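Local coordinates for prenyltransference for protein (Lavandula lanata, PDB 5HC8), which probably catalyses the head-to-middle condensation of two dimethylallyl diphosphate molecules into lavandulyl diphosphate, as a prenyltransferase of the cis-prenyltransferase (undecaprenyl diphosphate synthase) family, at residues A[147-158]-A[169-179]. Residues are numbered along the deposited sequence; the frame is centred on the assembly and turned at random.
Sequences DIVEAARKIAAK and IDEATFEQHLM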
loop_
_atom_site.group_PDB
_atom_site.type_symbol
_atom_site.label_atom_id
_atom_site.label_comp_id
_atom_site.label_asym_id
_atom_site.label_seq_id
_atom_site.Cartn_x
_atom_site.Cartn_y
_atom_site.Cartn_z
ATOM N N ASP A 147 -5.519 11.161 -4.021
ATOM C CA ASP A 147 -6.849 10.532 -4.015
ATOM C C ASP A 147 -7.529 10.530 -2.655
ATOM O O ASP A 147 -8.703 10.925 -2.523
ATOM C CB ASP A 147 -6.711 9.095 -4.569
ATOM C CG ASP A 147 -7.982 8.511 -5.103
ATOM O OD1 ASP A 147 -9.050 9.211 -5.281
ATOM O OD2 ASP A 147 -7.879 7.274 -5.415
ATOM N N ILE A 148 -6.868 10.022 -1.614
ATOM C CA ILE A 148 -7.381 10.005 -0.341
ATOM C C ILE A 148 -7.715 11.430 0.168
ATOM O O ILE A 148 -8.776 11.658 0.799
ATOM C CB ILE A 148 -6.474 9.286 0.608
ATOM C CG1 ILE A 148 -6.399 7.777 0.211
ATOM C CG2 ILE A 148 -6.904 9.451 2.068
ATOM C CD1 ILE A 148 -5.253 7.072 0.917
ATOM N N VAL A 149 -6.845 12.372 -0.038
ATOM C CA VAL A 149 -7.078 13.742 0.493
ATOM C C VAL A 149 -8.292 14.356 -0.206
ATOM O O VAL A 149 -9.145 14.932 0.442
ATOM C CB VAL A 149 -5.835 14.637 0.297
ATOM C CG1 VAL A 149 -6.146 16.109 0.631
ATOM C CG2 VAL A 149 -4.664 14.176 1.154
ATOM N N GLU A 150 -8.396 14.152 -1.500
ATOM C CA GLU A 150 -9.480 14.719 -2.301
ATOM C C GLU A 150 -10.831 14.064 -1.949
ATOM O O GLU A 150 -11.893 14.761 -1.832
ATOM C CB GLU A 150 -9.171 14.619 -3.782
ATOM C CG GLU A 150 -10.318 14.973 -4.709
ATOM C CD GLU A 150 -10.788 16.434 -4.555
ATOM O OE1 GLU A 150 -9.979 17.242 -4.051
ATOM O OE2 GLU A 150 -11.966 16.758 -4.900
ATOM N N ALA A 151 -10.822 12.762 -1.726
ATOM C CA ALA A 151 -11.967 12.091 -1.093
ATOM C C ALA A 151 -12.364 12.690 0.266
ATOM O O ALA A 151 -13.587 12.941 0.534
ATOM C CB ALA A 151 -11.745 10.590 -0.965
ATOM N N ALA A 152 -11.375 12.887 1.126
ATOM C CA ALA A 152 -11.564 13.517 2.419
ATOM C C ALA A 152 -12.190 14.954 2.293
ATOM O O ALA A 152 -13.131 15.292 3.059
ATOM C CB ALA A 152 -10.273 13.511 3.223
ATOM N N ARG A 153 -11.745 15.703 1.293
ATOM C CA ARG A 153 -12.222 17.055 1.082
ATOM C C ARG A 153 -13.673 16.975 0.658
ATOM O O ARG A 153 -14.505 17.682 1.214
ATOM C CB ARG A 153 -11.447 17.787 0.009
ATOM C CG ARG A 153 -10.037 18.166 0.385
ATOM C CD ARG A 153 -9.419 19.097 -0.643
ATOM N NE ARG A 153 -8.007 19.325 -0.334
ATOM C CZ ARG A 153 -7.350 20.474 -0.504
ATOM N NH1 ARG A 153 -7.983 21.546 -0.970
ATOM N NH2 ARG A 153 -6.045 20.559 -0.187
ATOM N N LYS A 154 -13.973 16.119 -0.333
ATOM C CA LYS A 154 -15.383 15.947 -0.821
ATOM C C LYS A 154 -16.331 15.517 0.281
ATOM O O LYS A 154 -17.491 15.993 0.348
ATOM C CB LYS A 154 -15.488 14.943 -1.984
ATOM C CG LYS A 154 -14.918 15.310 -3.315
ATOM C CD LYS A 154 -15.010 14.071 -4.228
ATOM C CE LYS A 154 -14.957 14.342 -5.727
ATOM N NZ LYS A 154 -13.697 14.987 -6.160
ATOM N N ILE A 155 -15.904 14.625 1.159
ATOM C CA ILE A 155 -16.701 14.179 2.272
ATOM C C ILE A 155 -16.847 15.337 3.261
ATOM O O ILE A 155 -17.940 15.575 3.804
ATOM C CB ILE A 155 -16.144 12.935 2.919
ATOM C CG1 ILE A 155 -16.488 11.741 2.043
ATOM C CG2 ILE A 155 -16.660 12.711 4.326
ATOM C CD1 ILE A 155 -15.557 10.575 2.264
ATOM N N ALA A 156 -15.793 16.111 3.449
ATOM C CA ALA A 156 -15.909 17.188 4.427
ATOM C C ALA A 156 -16.907 18.275 3.875
ATOM O O ALA A 156 -17.692 18.834 4.631
ATOM C CB ALA A 156 -14.527 17.775 4.743
ATOM N N ALA A 157 -16.878 18.552 2.581
ATOM C CA ALA A 157 -17.795 19.494 2.002
ATOM C C ALA A 157 -19.228 19.055 2.225
ATOM O O ALA A 157 -20.047 19.878 2.560
ATOM C CB ALA A 157 -17.530 19.699 0.538
ATOM N N LYS A 158 -19.506 17.755 2.076
ATOM C CA LYS A 158 -20.834 17.202 2.355
ATOM C C LYS A 158 -21.266 17.327 3.791
ATOM O O LYS A 158 -22.474 17.506 4.030
ATOM C CB LYS A 158 -20.942 15.713 1.941
ATOM C CG LYS A 158 -20.982 15.507 0.441
ATOM C CD LYS A 158 -21.505 14.111 0.099
ATOM C CE LYS A 158 -21.332 13.881 -1.397
ATOM N NZ LYS A 158 -21.618 12.487 -1.744
ATOM N N ILE A 169 -19.519 8.305 8.221
ATOM C CA ILE A 169 -18.390 8.008 7.360
ATOM C C ILE A 169 -17.866 6.573 7.644
ATOM O O ILE A 169 -17.402 6.271 8.746
ATOM C CB ILE A 169 -17.234 9.064 7.491
ATOM C CG1 ILE A 169 -17.752 10.462 7.159
ATOM C CG2 ILE A 169 -16.101 8.736 6.516
ATOM C CD1 ILE A 169 -16.930 11.542 7.802
ATOM N N ASP A 170 -18.024 5.683 6.672
ATOM C CA ASP A 170 -17.554 4.299 6.822
ATOM C C ASP A 170 -16.728 3.968 5.623
ATOM O O ASP A 170 -16.617 4.813 4.693
ATOM C CB ASP A 170 -18.738 3.333 7.000
ATOM C CG ASP A 170 -19.760 3.480 5.935
ATOM O OD1 ASP A 170 -19.485 4.112 4.911
ATOM O OD2 ASP A 170 -20.893 2.955 6.125
ATOM N N GLU A 171 -16.150 2.745 5.554
ATOM C CA GLU A 171 -15.373 2.416 4.336
ATOM C C GLU A 171 -16.084 2.698 3.069
ATOM O O GLU A 171 -15.537 3.231 2.073
ATOM C CB GLU A 171 -14.924 0.940 4.247
ATOM C CG GLU A 171 -13.736 0.650 5.036
ATOM C CD GLU A 171 -13.360 -0.807 4.974
ATOM O OE1 GLU A 171 -12.877 -1.218 3.942
ATOM O OE2 GLU A 171 -13.617 -1.540 5.947
ATOM N N ALA A 172 -17.325 2.207 3.009
ATOM C CA ALA A 172 -18.027 2.287 1.774
ATOM C C ALA A 172 -18.254 3.728 1.355
ATOM O O ALA A 172 -18.205 4.090 0.188
ATOM C CB ALA A 172 -19.370 1.525 1.886
ATOM N N THR A 173 -18.541 4.590 2.318
ATOM C CA THR A 173 -18.719 6.006 1.958
ATOM C C THR A 173 -17.404 6.605 1.444
ATOM O O THR A 173 -17.336 7.311 0.449
ATOM C CB THR A 173 -19.215 6.786 3.215
ATOM O OG1 THR A 173 -20.501 6.233 3.589
ATOM C CG2 THR A 173 -19.361 8.253 2.880
ATOM N N PHE A 174 -16.332 6.209 2.102
ATOM C CA PHE A 174 -15.033 6.766 1.734
ATOM C C PHE A 174 -14.662 6.316 0.343
ATOM O O PHE A 174 -14.341 7.110 -0.527
ATOM C CB PHE A 174 -14.001 6.447 2.821
ATOM C CG PHE A 174 -12.816 7.352 2.757
ATOM C CD1 PHE A 174 -11.837 7.121 1.827
ATOM C CD2 PHE A 174 -12.757 8.488 3.546
ATOM C CE1 PHE A 174 -10.761 7.976 1.721
ATOM C CE2 PHE A 174 -11.662 9.353 3.456
ATOM C CZ PHE A 174 -10.703 9.117 2.497
ATOM N N GLU A 175 -14.958 5.060 0.053
ATOM C CA GLU A 175 -14.740 4.462 -1.249
ATOM C C GLU A 175 -15.483 5.163 -2.370
ATOM O O GLU A 175 -14.963 5.382 -3.457
ATOM C CB GLU A 175 -15.134 2.984 -1.052
ATOM C CG GLU A 175 -15.026 1.925 -2.127
ATOM C CD GLU A 175 -13.665 1.356 -2.229
ATOM O OE1 GLU A 175 -13.204 0.500 -1.403
ATOM O OE2 GLU A 175 -13.050 1.859 -3.174
ATOM N N GLN A 176 -16.720 5.614 -2.121
ATOM C CA GLN A 176 -17.511 6.235 -3.214
ATOM C C GLN A 176 -17.028 7.646 -3.579
ATOM O O GLN A 176 -17.440 8.230 -4.568
ATOM C CB GLN A 176 -18.998 6.417 -2.802
ATOM C CG GLN A 176 -19.752 5.199 -2.308
ATOM C CD GLN A 176 -20.994 5.620 -1.469
ATOM O OE1 GLN A 176 -21.518 6.743 -1.613
ATOM N NE2 GLN A 176 -21.451 4.733 -0.585
ATOM N N HIS A 177 -16.085 8.180 -2.801
ATOM C CA HIS A 177 -15.518 9.516 -3.117
ATOM C C HIS A 177 -14.108 9.512 -3.682
ATOM O O HIS A 177 -13.561 10.582 -4.002
ATOM C CB HIS A 177 -15.624 10.328 -1.831
ATOM C CG HIS A 177 -17.045 10.636 -1.477
ATOM N ND1 HIS A 177 -17.782 9.868 -0.604
ATOM C CD2 HIS A 177 -17.891 11.583 -1.966
ATOM C CE1 HIS A 177 -19.011 10.365 -0.522
ATOM N NE2 HIS A 177 -19.094 11.406 -1.334
ATOM N N LEU A 178 -13.529 8.321 -3.852
ATOM C CA LEU A 178 -12.223 8.229 -4.525
ATOM C C LEU A 178 -12.416 8.293 -5.979
ATOM O O LEU A 178 -13.558 8.131 -6.490
ATOM C CB LEU A 178 -11.534 6.893 -4.139
ATOM C CG LEU A 178 -11.225 6.851 -2.643
ATOM C CD1 LEU A 178 -11.020 5.408 -2.198
ATOM C CD2 LEU A 178 -9.930 7.639 -2.338
ATOM N N MET A 179 -11.300 8.486 -6.678
ATOM C CA MET A 179 -11.256 8.498 -8.119
ATOM C C MET A 179 -11.593 7.168 -8.748
ATOM O O MET A 179 -11.998 7.159 -9.904
ATOM C CB MET A 179 -9.913 9.033 -8.643
ATOM C CG MET A 179 -9.760 10.532 -8.417
ATOM S SD MET A 179 -8.186 11.168 -9.039
ATOM C CE MET A 179 -7.286 11.299 -7.528
HETATM O O HOH W 1 -12.418 12.568 -6.205
#
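H177 lies against helix 147-158 with one ring face against I155, whose CG1 makes a CH-pi contact 3.8 Å from the ring centroid. Two bonds near the ring plane fix its rotation. H177 ND1 donates to T173 O, one turn back in its own segment, and H177 NE2 accepts from K158 NZ at 2.8 Å, the extended lysine coming to meet the ring from the opposite direction. With NE2 as acceptor and ND1 carrying the proton, the imidazole is probably neutral. Losing the imidazole to an alanine is likely to leave the K158 ammonium without this partner and open a gap beside I155.

Beside it, F174 is a knob among I148, A151, A152 and I155. Its CG stands anti to the backbone N (chi1 -160°), which swings the ring toward the helix until F174 CD2 is 3.7 Å from I155 CD1. F174 CZ comes to 3.8 Å from I148 CG2. I155 also touches I169 CD1 through CG2, while A151 CB packs on L178 CD2. At the N-terminal end of segment 147-158, D147 OD1 takes M179 N on its syn lone pair at 2.7 Å, nearly straight at 169°; its OD2 is held by Y142 and Q207. A water links K154 NZ to H177 O.

Helix 171-176, with D170 at its N-cap, runs at 107° to segment 147-158. The second subunit packs on A152, A156 and I169, and its R145 forms a salt bridge with E171, so this pair of crossed helices, set away from the parallel sheet, belongs to the dimer interface of the cis-prenyltransferase fold.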